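Local coordinates for encapsidation protein (Bacillus phage phi29, PDB 5HD9), which probably hydrolyses ATP to drive packaging of the phage genome, as the ATPase of the phi29 DNA packaging motor, at residues F117-E120 with N125-P128. Residues are numbered along the deposited sequence; the frame is centred on the assembly and turned at random.
Sequences FIRE and NYIP
One face of the Tyr126 ring is covered by the aliphatic part of Arg119: CG of Arg119 stands 3.7 Å from the ring centroid, almost on the normal, a clear CH-pi contact. CB of Arg119 lies toward the hydroxyl end, 3.7 Å from CZ of Tyr126. In the ring plane, at its edge, the carbonyl O of Phe117 approaches CE1 of Tyr126 at 3.6 Å. The guanidinium of Arg119 is turned 80° from the tyrosine ring and has ND2 of Asn125 over one face, with 3.6 Å between NH2 of Arg119 and that amide nitrogen. Bends at chi2 and chi3 bring the arginine chain off the ring and alongside Asn125, their planar ends nearly perpendicular at 87°.

A single hydrogen bond across the contact complements this packing: the backbone N of Arg119 donates to OH of Tyr126 at 3.0 Å, moderately bent. CG2 of Ile118 rests against the same hydroxyl, 3.6 Å from OH. One tyrosine thus serves twice, its hydroxyl as a hydrogen-bond acceptor and its aromatic face as the seat of the Arg119 methylenes.

Arg51 hydrogen-bonds to O of Phe117 and Tyr52 to O of Asn125, so both backbone carbonyls have further partners. Both segments lie in the loop that connects strand 109-115 of the central sheet, in this ASCE fold, to helix 130-141, with Phe117 joined by backbone hydrogen bonding to Leu153 at the end of neighbouring strand 149-153.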
ATOM      1  N   PHE A 117      -7.128  -1.392   4.255  1.00 18.25           N
ATOM      2  CA  PHE A 117      -7.605  -2.566   3.521  1.00 18.11           C
ATOM      3  C   PHE A 117      -8.613  -3.408   4.302  1.00 20.32           C
ATOM      4  O   PHE A 117      -9.239  -4.309   3.742  1.00 21.66           O
ATOM      5  CB  PHE A 117      -6.423  -3.448   3.110  1.00 16.55           C
ATOM      6  CG  PHE A 117      -5.908  -4.336   4.214  1.00 18.49           C
ATOM      7  CD1 PHE A 117      -5.011  -3.851   5.153  1.00 17.17           C
ATOM      8  CD2 PHE A 117      -6.311  -5.660   4.304  1.00 19.22           C
ATOM      9  CE1 PHE A 117      -4.535  -4.665   6.164  1.00 18.02           C
ATOM     10  CE2 PHE A 117      -5.835  -6.481   5.314  1.00 19.23           C
ATOM     11  CZ  PHE A 117      -4.945  -5.981   6.243  1.00 19.04           C
ATOM     12  N   ILE A 118      -8.758  -3.130   5.592  1.00 21.66           N
ATOM     13  CA  ILE A 118      -9.763  -3.801   6.408  1.00 24.38           C
ATOM     14  C   ILE A 118     -10.998  -2.913   6.505  1.00 28.15           C
ATOM     15  O   ILE A 118     -10.892  -1.748   6.894  1.00 28.52           O
ATOM     16  CB  ILE A 118      -9.235  -4.116   7.827  1.00 25.39           C
ATOM     17  CG1 ILE A 118      -8.054  -5.088   7.754  1.00 25.01           C
ATOM     18  CG2 ILE A 118     -10.345  -4.703   8.698  1.00 28.02           C
ATOM     19  CD1 ILE A 118      -7.332  -5.282   9.076  1.00 24.87           C
ATOM     20  N   ARG A 119     -12.161  -3.451   6.142  1.00 29.03           N
ATOM     21  CA  ARG A 119     -13.399  -2.697   6.274  1.00 31.93           C
ATOM     22  C   ARG A 119     -13.608  -2.442   7.758  1.00 35.99           C
ATOM     23  O   ARG A 119     -14.036  -3.325   8.503  1.00 36.91           O
ATOM     24  CB  ARG A 119     -14.580  -3.439   5.654  1.00 33.90           C
ATOM     25  CG  ARG A 119     -14.674  -3.292   4.145  1.00 34.32           C
ATOM     26  CD  ARG A 119     -14.924  -1.845   3.713  1.00 34.37           C
ATOM     27  NE  ARG A 119     -16.258  -1.373   4.067  1.00 36.11           N
ATOM     28  CZ  ARG A 119     -16.656  -0.110   3.955  1.00 37.84           C
ATOM     29  NH1 ARG A 119     -15.821   0.821   3.510  1.00 37.87           N
ATOM     30  NH2 ARG A 119     -17.892   0.227   4.294  1.00 39.74           N
ATOM     31  N   GLU A 120     -13.313  -1.210   8.164  1.00 43.03           N
ATOM     32  CA  GLU A 120     -12.956  -0.908   9.544  1.00 49.36           C
ATOM     33  C   GLU A 120     -14.040  -0.151  10.296  1.00 57.21           C
ATOM     34  O   GLU A 120     -14.253   1.026  10.011  1.00 63.66           O
ATOM     35  CB  GLU A 120     -11.655  -0.081   9.561  1.00 48.34           C
ATOM     36  CG  GLU A 120     -11.253   0.501  10.932  1.00 44.35           C
ATOM     37  CD  GLU A 120     -10.369   1.742  10.831  1.00 47.32           C
ATOM     38  OE1 GLU A 120     -10.250   2.323   9.729  1.00 52.65           O
ATOM     39  OE2 GLU A 120      -9.785   2.134  11.866  1.00 46.45           O
ATOM     40  N   ASN A 125     -18.477  -4.895   4.233  1.00 50.01           N
ATOM     41  CA  ASN A 125     -18.823  -4.406   2.910  1.00 42.29           C
ATOM     42  C   ASN A 125     -17.574  -4.436   2.034  1.00 35.39           C
ATOM     43  O   ASN A 125     -17.109  -3.408   1.539  1.00 33.16           O
ATOM     44  CB  ASN A 125     -19.415  -2.995   2.998  1.00 44.10           C
ATOM     45  CG  ASN A 125     -19.758  -2.410   1.637  1.00 48.33           C
ATOM     46  OD1 ASN A 125     -20.038  -3.139   0.685  1.00 52.56           O
ATOM     47  ND2 ASN A 125     -19.729  -1.084   1.540  1.00 47.54           N
ATOM     48  N   TYR A 126     -17.013  -5.629   1.882  1.00 33.50           N
ATOM     49  CA  TYR A 126     -15.917  -5.843   0.952  1.00 30.55           C
ATOM     50  C   TYR A 126     -16.491  -6.024  -0.444  1.00 31.95           C
ATOM     51  O   TYR A 126     -17.671  -6.338  -0.604  1.00 33.68           O
ATOM     52  CB  TYR A 126     -15.087  -7.069   1.342  1.00 29.37           C
ATOM     53  CG  TYR A 126     -14.300  -6.911   2.623  1.00 28.81           C
ATOM     54  CD1 TYR A 126     -13.036  -6.336   2.614  1.00 26.16           C
ATOM     55  CD2 TYR A 126     -14.813  -7.349   3.835  1.00 31.04           C
ATOM     56  CE1 TYR A 126     -12.308  -6.194   3.778  1.00 25.86           C
ATOM     57  CE2 TYR A 126     -14.095  -7.209   5.006  1.00 30.75           C
ATOM     58  CZ  TYR A 126     -12.842  -6.633   4.971  1.00 28.15           C
ATOM     59  OH  TYR A 126     -12.116  -6.488   6.132  1.00 28.10           O
ATOM     60  N   ILE A 127     -15.654  -5.826  -1.452  1.00 31.45           N
ATOM     61  CA  ILE A 127     -16.052  -6.075  -2.830  1.00 33.60           C
ATOM     62  C   ILE A 127     -16.185  -7.589  -3.027  1.00 34.56           C
ATOM     63  O   ILE A 127     -15.416  -8.355  -2.452  1.00 30.43           O
ATOM     64  CB  ILE A 127     -15.029  -5.468  -3.819  1.00 31.57           C
ATOM     65  CG1 ILE A 127     -15.030  -3.941  -3.695  1.00 30.55           C
ATOM     66  CG2 ILE A 127     -15.342  -5.864  -5.253  1.00 34.14           C
ATOM     67  CD1 ILE A 127     -13.754  -3.280  -4.169  1.00 27.68           C
ATOM     68  N   PRO A 128     -17.189  -8.033  -3.803  1.00 36.08           N
ATOM     69  CA  PRO A 128     -17.264  -9.476  -4.072  1.00 33.63           C
ATOM     70  C   PRO A 128     -16.020  -9.999  -4.788  1.00 30.52           C
ATOM     71  O   PRO A 128     -15.600  -9.416  -5.786  1.00 29.00           O
ATOM     72  CB  PRO A 128     -18.510  -9.618  -4.961  1.00 37.28           C
ATOM     73  CG  PRO A 128     -18.966  -8.223  -5.286  1.00 37.32           C
ATOM     74  CD  PRO A 128     -18.395  -7.318  -4.249  1.00 37.86           C
TER